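Local coordinates for vibralactone Cyclase (Boreostereum vibrans, PDB 6KD0), which probably catalyses the cyclization that forms the fused bicyclic beta-lactone of vibralactone, using an alpha/beta hydrolase fold, at residues Phe171-Gln176 and Thr202-Gln207; Pro96-Val101 and Val127-Ile132; Ala186-Arg191 and Ala268-Leu273. One frame throughout, in Å; residues are numbered along the deposited sequence.

Contact 1: Phe171-Gln176 and Thr202-Gln207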
loop_
_atom_site.group_PDB
_atom_site.type_symbol
_atom_site.label_atom_id
_atom_site.label_comp_id
_atom_site.label_asym_id
_atom_site.label_seq_id
_atom_site.Cartn_x
_atom_site.Cartn_y
_atom_site.Cartn_z
ATOM N N PHE A 171 -14.022 7.828 2.788
ATOM C CA PHE A 171 -12.669 8.186 3.202
ATOM C C PHE A 171 -11.910 6.863 3.328
ATOM O O PHE A 171 -11.963 6.202 4.363
ATOM C CB PHE A 171 -12.698 8.985 4.502
ATOM C CG PHE A 171 -11.376 9.586 4.892
ATOM C CD1 PHE A 171 -10.313 9.623 4.009
ATOM C CD2 PHE A 171 -11.206 10.127 6.164
ATOM C CE1 PHE A 171 -9.099 10.179 4.399
ATOM C CE2 PHE A 171 -10.006 10.679 6.551
ATOM C CZ PHE A 171 -8.951 10.706 5.667
ATOM N N VAL A 172 -11.236 6.477 2.247
ATOM C CA VAL A 172 -10.573 5.182 2.138
ATOM C C VAL A 172 -9.066 5.395 2.174
ATOM O O VAL A 172 -8.529 6.206 1.409
ATOM C CB VAL A 172 -10.993 4.447 0.849
ATOM C CG1 VAL A 172 -10.151 3.182 0.657
ATOM C CG2 VAL A 172 -12.471 4.102 0.908
ATOM N N ILE A 173 -8.375 4.656 3.036
ATOM C CA ILE A 173 -6.914 4.682 3.025
ATOM C C ILE A 173 -6.421 3.410 2.359
ATOM O O ILE A 173 -6.974 2.319 2.559
ATOM C CB ILE A 173 -6.323 4.848 4.437
ATOM C CG1 ILE A 173 -4.812 5.061 4.345
ATOM C CG2 ILE A 173 -6.651 3.630 5.319
ATOM C CD1 ILE A 173 -4.211 5.554 5.612
ATOM N N ALA A 174 -5.414 3.555 1.512
ATOM C CA ALA A 174 -4.938 2.438 0.723
ATOM C C ALA A 174 -3.427 2.538 0.665
ATOM O O ALA A 174 -2.884 3.639 0.648
ATOM C CB ALA A 174 -5.552 2.451 -0.687
ATOM N N GLY A 175 -2.747 1.400 0.672
ATOM C CA GLY A 175 -1.297 1.427 0.596
ATOM C C GLY A 175 -0.742 0.147 0.011
ATOM O O GLY A 175 -1.341 -0.929 0.125
ATOM N N GLN A 176 0.431 0.277 -0.596
ATOM C CA GLN A 176 1.108 -0.816 -1.285
ATOM C C GLN A 176 2.412 -1.155 -0.571
ATOM O O GLN A 176 3.259 -0.279 -0.384
ATOM C CB GLN A 176 1.383 -0.418 -2.734
ATOM C CG GLN A 176 2.047 -1.473 -3.566
ATOM C CD GLN A 176 2.254 -0.979 -4.977
ATOM O OE1 GLN A 176 3.360 -0.595 -5.350
ATOM N NE2 GLN A 176 1.179 -0.938 -5.755
ATOM N N THR A 202 -13.473 5.277 6.375
ATOM C CA THR A 202 -14.572 4.360 6.096
ATOM C C THR A 202 -14.118 3.067 5.426
ATOM O O THR A 202 -14.956 2.207 5.147
ATOM C CB THR A 202 -15.641 5.041 5.230
ATOM O OG1 THR A 202 -15.088 5.375 3.948
ATOM C CG2 THR A 202 -16.112 6.318 5.898
ATOM N N GLY A 203 -12.830 2.905 5.159
ATOM C CA GLY A 203 -12.366 1.693 4.523
ATOM C C GLY A 203 -10.862 1.720 4.375
ATOM O O GLY A 203 -10.224 2.774 4.456
ATOM N N GLN A 204 -10.308 0.536 4.154
ATOM C CA GLN A 204 -8.873 0.409 3.992
ATOM C C GLN A 204 -8.540 -0.705 3.015
ATOM O O GLN A 204 -9.082 -1.805 3.116
ATOM C CB GLN A 204 -8.191 0.125 5.327
ATOM C CG GLN A 204 -6.715 -0.153 5.172
ATOM C CD GLN A 204 -5.988 0.052 6.468
ATOM O OE1 GLN A 204 -6.517 -0.268 7.532
ATOM N NE2 GLN A 204 -4.785 0.607 6.399
ATOM N N LEU A 205 -7.626 -0.426 2.091
ATOM C CA LEU A 205 -7.128 -1.418 1.148
ATOM C C LEU A 205 -5.626 -1.516 1.317
ATOM O O LEU A 205 -4.945 -0.487 1.354
ATOM C CB LEU A 205 -7.460 -1.034 -0.299
ATOM C CG LEU A 205 -7.110 -2.078 -1.369
ATOM C CD1 LEU A 205 -8.120 -2.006 -2.506
ATOM C CD2 LEU A 205 -5.696 -1.891 -1.916
ATOM N N VAL A 206 -5.099 -2.739 1.407
ATOM C CA VAL A 206 -3.647 -2.891 1.416
ATOM C C VAL A 206 -3.240 -4.019 0.480
ATOM O O VAL A 206 -3.984 -4.981 0.250
ATOM C CB VAL A 206 -3.068 -3.117 2.838
ATOM C CG1 VAL A 206 -3.375 -1.928 3.736
ATOM C CG2 VAL A 206 -3.603 -4.392 3.436
ATOM N N GLN A 207 -2.038 -3.893 -0.069
ATOM C CA GLN A 207 -1.474 -4.919 -0.936
ATOM C C GLN A 207 -0.179 -5.405 -0.307
ATOM O O GLN A 207 0.750 -4.613 -0.122
ATOM C CB GLN A 207 -1.217 -4.377 -2.347
ATOM C CG GLN A 207 -2.403 -3.645 -2.976
ATOM C CD GLN A 207 -2.014 -2.826 -4.202
ATOM O OE1 GLN A 207 -0.977 -2.160 -4.211
ATOM N NE2 GLN A 207 -2.855 -2.852 -5.237
#
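The amide groups of Gln176 and Gln207 meet at the C-terminal end of this parallel strand pair, their planes only 19° apart. Gln176 NE2 gives a hydrogen bond to Gln207 OE1 at 2.9 Å. The donor lies in the carbonyl plane of Gln207, and the acceptor lies in the amide plane of Gln176, so the two nearly coplanar amides meet within their planes. Cys103 and Tyr208 touch the Gln176 side chain, and Gln207 NE2 makes a weak hydrogen bond to Thr330 OG1. The chain of Gln176, extended beyond CG, with CG anti to the backbone N (chi1 -179°), brings its own CG to 3.2 Å from Gln207 OE1. Gln207 instead swings CG to the side of its backbone N, which turns its amide back toward Gln176.

On the face carrying Ile173, the Gln204 side chain runs alongside it, pointing the same way; Ile173 CG2 sits 3.7 Å from Gln204 NE2. On the face carrying Ala174, Ala174 CB touches Leu205 CB at 4.0 Å.

At the other end, Phe171 is held twice by Thr202. Its N-H points almost straight (171°) at Thr202 OG1, 2.9 Å away, while Phe171 O receives Thr202 N at 2.7 Å. Between the two ends, Ile173 and Gly175 each give N-H and C=O to the strand 203-207, in the alternating pattern of parallel strands.

This is the beta-alpha-beta unit of strand 171-176, helix 178-192 and strand 203-207; Gly175 and Gln176 lead into what is probably the nucleophile elbow, with Ser177 the likely nucleophile. Strand 97-101 pairs with the other edge of 171-176. Helix 178-192 packs on the face bearing Ile173, Gln204 and Val206, and helix 321-338 on the face bearing Val172, Leu205 and Gln207.

Contact 2: Pro96-Val101 and Val127-Ile132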
loop_
_atom_site.group_PDB
_atom_site.type_symbol
_atom_site.label_atom_id
_atom_site.label_comp_id
_atom_site.label_asym_id
_atom_site.label_seq_id
_atom_site.Cartn_x
_atom_site.Cartn_y
_atom_site.Cartn_z
ATOM N N PRO A 96 -15.787 11.629 -2.826
ATOM C CA PRO A 96 -15.125 10.875 -1.753
ATOM C C PRO A 96 -13.614 11.012 -1.851
ATOM O O PRO A 96 -13.066 11.468 -2.865
ATOM C CB PRO A 96 -15.575 9.429 -1.980
ATOM C CG PRO A 96 -16.794 9.526 -2.899
ATOM C CD PRO A 96 -16.594 10.764 -3.711
ATOM N N LEU A 97 -12.939 10.602 -0.772
ATOM C CA LEU A 97 -11.522 10.883 -0.547
ATOM C C LEU A 97 -10.752 9.569 -0.478
ATOM O O LEU A 97 -11.057 8.722 0.365
ATOM C CB LEU A 97 -11.342 11.652 0.768
ATOM C CG LEU A 97 -10.242 12.702 0.930
ATOM C CD1 LEU A 97 -9.774 12.821 2.384
ATOM C CD2 LEU A 97 -9.090 12.476 0.005
ATOM N N LEU A 98 -9.759 9.402 -1.349
ATOM C CA LEU A 98 -8.858 8.256 -1.321
ATOM C C LEU A 98 -7.453 8.731 -0.963
ATOM O O LEU A 98 -6.892 9.580 -1.661
ATOM C CB LEU A 98 -8.831 7.547 -2.676
ATOM C CG LEU A 98 -7.778 6.442 -2.819
ATOM C CD1 LEU A 98 -8.130 5.219 -1.972
ATOM C CD2 LEU A 98 -7.598 6.057 -4.286
ATOM N N TYR A 99 -6.876 8.178 0.098
ATOM C CA TYR A 99 -5.536 8.564 0.549
ATOM C C TYR A 99 -4.612 7.377 0.301
ATOM O O TYR A 99 -4.788 6.323 0.914
ATOM C CB TYR A 99 -5.565 8.957 2.023
ATOM C CG TYR A 99 -4.259 9.462 2.570
ATOM C CD1 TYR A 99 -3.909 10.800 2.413
ATOM C CD2 TYR A 99 -3.406 8.627 3.287
ATOM C CE1 TYR A 99 -2.734 11.302 2.912
ATOM C CE2 TYR A 99 -2.204 9.122 3.795
ATOM C CZ TYR A 99 -1.890 10.471 3.607
ATOM O OH TYR A 99 -0.729 11.005 4.112
ATOM N N TRP A 100 -3.639 7.549 -0.593
ATOM C CA TRP A 100 -2.837 6.453 -1.127
ATOM C C TRP A 100 -1.401 6.558 -0.631
ATOM O O TRP A 100 -0.790 7.637 -0.705
ATOM C CB TRP A 100 -2.880 6.458 -2.665
ATOM C CG TRP A 100 -1.922 5.486 -3.240
ATOM C CD1 TRP A 100 -0.595 5.709 -3.525
ATOM C CD2 TRP A 100 -2.169 4.104 -3.528
ATOM N NE1 TRP A 100 -0.020 4.554 -4.000
ATOM C CE2 TRP A 100 -0.963 3.558 -4.019
ATOM C CE3 TRP A 100 -3.300 3.281 -3.448
ATOM C CZ2 TRP A 100 -0.854 2.225 -4.420
ATOM C CZ3 TRP A 100 -3.183 1.950 -3.841
ATOM C CH2 TRP A 100 -1.965 1.441 -4.318
ATOM N N VAL A 101 -0.857 5.442 -0.131
ATOM C CA VAL A 101 0.502 5.390 0.410
ATOM C C VAL A 101 1.348 4.452 -0.446
ATOM O O VAL A 101 1.154 3.221 -0.436
ATOM C CB VAL A 101 0.520 4.943 1.874
ATOM C CG1 VAL A 101 1.896 5.253 2.494
ATOM C CG2 VAL A 101 -0.601 5.620 2.629
ATOM N N VAL A 127 -13.378 9.895 -7.465
ATOM C CA VAL A 127 -12.901 10.229 -6.129
ATOM C C VAL A 127 -11.685 11.123 -6.289
ATOM O O VAL A 127 -11.000 11.083 -7.308
ATOM C CB VAL A 127 -12.533 8.984 -5.286
ATOM C CG1 VAL A 127 -13.720 8.020 -5.186
ATOM C CG2 VAL A 127 -11.312 8.292 -5.874
ATOM N N CYS A 128 -11.432 11.947 -5.272
ATOM C CA CYS A 128 -10.189 12.694 -5.167
ATOM C C CYS A 128 -9.150 11.796 -4.512
ATOM O O CYS A 128 -9.385 11.272 -3.421
ATOM C CB CYS A 128 -10.369 13.966 -4.341
ATOM S SG CYS A 128 -11.568 15.102 -5.054
ATOM N N ALA A 129 -8.020 11.613 -5.175
ATOM C CA ALA A 129 -6.931 10.815 -4.632
ATOM C C ALA A 129 -5.854 11.728 -4.070
ATOM O O ALA A 129 -5.644 12.842 -4.555
ATOM C CB ALA A 129 -6.327 9.897 -5.688
ATOM N N VAL A 130 -5.161 11.242 -3.045
ATOM C CA VAL A 130 -4.061 11.968 -2.421
ATOM C C VAL A 130 -2.882 11.014 -2.312
ATOM O O VAL A 130 -3.057 9.861 -1.904
ATOM C CB VAL A 130 -4.459 12.488 -1.024
ATOM C CG1 VAL A 130 -3.341 13.325 -0.432
ATOM C CG2 VAL A 130 -5.760 13.258 -1.096
ATOM N N SER A 131 -1.697 11.485 -2.689
ATOM C CA SER A 131 -0.455 10.720 -2.627
ATOM C C SER A 131 0.604 11.581 -1.950
ATOM O O SER A 131 0.700 12.775 -2.240
ATOM C CB SER A 131 -0.001 10.333 -4.028
ATOM O OG SER A 131 1.053 9.380 -3.970
ATOM N N ILE A 132 1.407 11.004 -1.056
ATOM C CA ILE A 132 2.317 11.825 -0.258
ATOM C C ILE A 132 3.742 11.277 -0.285
ATOM O O ILE A 132 3.975 10.062 -0.351
ATOM C CB ILE A 132 1.817 12.005 1.198
ATOM C CG1 ILE A 132 2.213 10.826 2.106
ATOM C CG2 ILE A 132 0.322 12.313 1.207
ATOM C CD1 ILE A 132 1.499 9.502 1.781
HETATM O O HOH W 1 1.863 7.983 -1.691
#
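A second beta-alpha-beta unit, strand 97-101, helix 115-125 and strand 128-132, brings Tyr99 against Val130 and Ile132 within the parallel part of the hydrolase sheet. With CG anti to the backbone N (chi1 -176°), the Tyr99 ring is carried toward both and crosses Ile132 at about a right angle: OH lies 3.4 Å from Ile132 CG2, and CE1 meets that same methyl. OH also makes a weak hydrogen bond to Val149 O. Farther back along the ring, Tyr99 CD1 rests 3.8 Å from Val130 CG1. The other methyl, Val130 CG2, meets Leu97 CD2 at 3.6 Å, so this one valine touches both Leu97 and Tyr99 on one face of the sheet. With an alanine at Tyr99, Ile132 CG2 and Val130 CG1 would probably lose the ring they pack against, leaving a gap beside them.

Leu98 is bonded through both N and O, to Cys128 O and Val130 N, and Trp100 N reaches Val130 O at 2.7 Å. Beyond it a water donates to Trp100 O and accepts from Ser131 OG and Ile132 N.

Strand 171-176 flanks 97-101, and strand 76-85 flanks 128-132. Helix 321-338 lies against Pro96, Leu98, Trp100 and Val127.

Contact 3: Ala186-Arg191 and Ala268-Leu273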
loop_
_atom_site.group_PDB
_atom_site.type_symbol
_atom_site.label_atom_id
_atom_site.label_comp_id
_atom_site.label_asym_id
_atom_site.label_seq_id
_atom_site.Cartn_x
_atom_site.Cartn_y
_atom_site.Cartn_z
ATOM N N ALA A 186 -1.365 3.948 10.452
ATOM C CA ALA A 186 -2.182 5.159 10.458
ATOM C C ALA A 186 -3.629 4.854 10.813
ATOM O O ALA A 186 -4.283 5.648 11.488
ATOM C CB ALA A 186 -2.102 5.868 9.105
ATOM N N ALA A 187 -4.154 3.724 10.346
ATOM C CA ALA A 187 -5.555 3.396 10.620
ATOM C C ALA A 187 -5.789 3.123 12.106
ATOM O O ALA A 187 -6.819 3.542 12.670
ATOM C CB ALA A 187 -5.975 2.199 9.769
ATOM N N HIS A 188 -4.839 2.451 12.773
ATOM C CA HIS A 188 -4.991 2.296 14.227
ATOM C C HIS A 188 -4.947 3.649 14.936
ATOM O O HIS A 188 -5.806 3.963 15.790
ATOM C CB HIS A 188 -3.910 1.390 14.796
ATOM C CG HIS A 188 -4.086 -0.047 14.439
ATOM N ND1 HIS A 188 -3.781 -0.538 13.189
ATOM C CD2 HIS A 188 -4.532 -1.101 15.164
ATOM C CE1 HIS A 188 -4.017 -1.837 13.162
ATOM N NE2 HIS A 188 -4.479 -2.203 14.346
ATOM N N TRP A 189 -3.927 4.452 14.607
ATOM C CA TRP A 189 -3.803 5.783 15.199
ATOM C C TRP A 189 -5.076 6.603 15.008
ATOM O O TRP A 189 -5.552 7.259 15.941
ATOM C CB TRP A 189 -2.608 6.509 14.598
ATOM C CG TRP A 189 -1.294 5.997 15.065
ATOM C CD1 TRP A 189 -1.061 5.146 16.107
ATOM C CD2 TRP A 189 -0.020 6.332 14.522
ATOM N NE1 TRP A 189 0.286 4.916 16.234
ATOM C CE2 TRP A 189 0.948 5.646 15.278
ATOM C CE3 TRP A 189 0.396 7.153 13.469
ATOM C CZ2 TRP A 189 2.315 5.766 15.025
ATOM C CZ3 TRP A 189 1.753 7.261 13.206
ATOM C CH2 TRP A 189 2.697 6.567 13.980
ATOM N N ALA A 190 -5.642 6.569 13.801
ATOM C CA ALA A 190 -6.808 7.386 13.491
ATOM C C ALA A 190 -8.028 6.898 14.255
ATOM O O ALA A 190 -8.862 7.709 14.688
ATOM C CB ALA A 190 -7.071 7.371 11.981
ATOM N N ARG A 191 -8.154 5.573 14.418
ATOM C CA ARG A 191 -9.243 5.039 15.220
ATOM C C ARG A 191 -9.216 5.649 16.605
ATOM O O ARG A 191 -10.255 6.058 17.135
ATOM C CB ARG A 191 -9.137 3.517 15.311
ATOM C CG ARG A 191 -10.167 2.900 16.245
ATOM C CD ARG A 191 -9.762 1.488 16.620
ATOM N NE ARG A 191 -8.477 1.496 17.315
ATOM C CZ ARG A 191 -7.711 0.427 17.500
ATOM N NH1 ARG A 191 -8.099 -0.761 17.057
ATOM N NH2 ARG A 191 -6.557 0.547 18.145
ATOM N N ALA A 268 -9.762 -4.123 17.050
ATOM C CA ALA A 268 -11.196 -3.912 16.903
ATOM C C ALA A 268 -11.464 -2.521 16.342
ATOM O O ALA A 268 -10.644 -1.604 16.476
ATOM C CB ALA A 268 -11.919 -4.074 18.246
ATOM N N ASN A 269 -12.616 -2.383 15.687
ATOM C CA ASN A 269 -13.142 -1.085 15.283
ATOM C C ASN A 269 -12.258 -0.402 14.227
ATOM O O ASN A 269 -12.276 0.825 14.093
ATOM C CB ASN A 269 -13.336 -0.176 16.506
ATOM C CG ASN A 269 -14.275 0.988 16.229
ATOM O OD1 ASN A 269 -15.148 0.899 15.359
ATOM N ND2 ASN A 269 -14.090 2.098 16.956
ATOM N N LEU A 270 -11.479 -1.192 13.475
ATOM C CA LEU A 270 -10.757 -0.703 12.314
ATOM C C LEU A 270 -11.715 -0.599 11.136
ATOM O O LEU A 270 -12.807 -1.175 11.169
ATOM C CB LEU A 270 -9.610 -1.650 11.973
ATOM C CG LEU A 270 -8.493 -1.732 13.014
ATOM C CD1 LEU A 270 -7.507 -2.820 12.640
ATOM C CD2 LEU A 270 -7.787 -0.403 13.133
ATOM N N PRO A 271 -11.345 0.134 10.087
ATOM C CA PRO A 271 -12.215 0.209 8.903
ATOM C C PRO A 271 -12.301 -1.134 8.205
ATOM O O PRO A 271 -11.407 -1.984 8.350
ATOM C CB PRO A 271 -11.532 1.259 8.008
ATOM C CG PRO A 271 -10.522 1.943 8.867
ATOM C CD PRO A 271 -10.152 0.993 9.964
ATOM N N PRO A 272 -13.378 -1.373 7.458
ATOM C CA PRO A 272 -13.446 -2.580 6.636
ATOM C C PRO A 272 -12.196 -2.682 5.777
ATOM O O PRO A 272 -11.683 -1.680 5.285
ATOM C CB PRO A 272 -14.708 -2.377 5.790
ATOM C CG PRO A 272 -15.495 -1.311 6.485
ATOM C CD PRO A 272 -14.545 -0.486 7.300
ATOM N N LEU A 273 -11.687 -3.900 5.633
ATOM C CA LEU A 273 -10.353 -4.139 5.103
ATOM C C LEU A 273 -10.420 -5.029 3.874
ATOM O O LEU A 273 -10.909 -6.159 3.955
ATOM C CB LEU A 273 -9.466 -4.786 6.165
ATOM C CG LEU A 273 -8.102 -5.265 5.679
ATOM C CD1 LEU A 273 -7.256 -4.091 5.202
ATOM C CD2 LEU A 273 -7.403 -6.010 6.804
#
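Arg191 NH1 serves two carbonyls of the loop ahead of strand 273-278: it bonds to Ala268 O at 2.7 Å and also to Ser266 O. Toward Ala268 the donor lies in the carbonyl plane, with the oxygen 17° out of the guanidinium plane. The arginine leaves the helix with CG opposite its backbone N (chi1 174°), which brings CD alongside the loop, 3.6 Å from Asn269 O; the bend at chi3 then turns the guanidinium to Ala268 O.

Nearly one helical turn before Arg191, His188 receives Leu270 CD2 squarely over its imidazole, 3.8 Å from the ring centroid and 4° off its normal, a CH-pi contact. The other methyl, Leu270 CD1, comes 3.5 Å from His188 NE2. Both ring nitrogens are engaged, ND1 with Leu184 O and NE2 with His267 ND1. Ala187 CB makes a loose apolar contact with Pro271 CD, 4.4 Å away.

The helix 178-192 thus holds an irregular loop by two different means. A probably charged guanidinium satisfies backbone carbonyls where the loop is partly exposed, while in the buried part hydrogen bonds at ND1 and NE2 probably hold the imidazole's rotation and Leu270 packs on one face.

How the contacts relate
From the N terminus, contact 2 comes first: the chain leaves strand 97-101, passes through helix 115-125 and returns at 128-132, closing its loop before contact 1 opens. Contact 1 then closes the loop from 171-176 to 202-207, with helix 178-192 inside it. Contact 3 starts on that helix and closes a longer loop at 268-273 that contains strand 203-207, so it crosses contact 1. Contacts 1 and 2 join directly in the sheet, where strands 171-176 and 97-101 are neighbours; Ala174 O and Val101 N lie 2.8 Å apart. Contact 3 meets contact 1 where Gln204 N probably bonds to Pro272 O, but its centre is about 17 Å from that of contact 2.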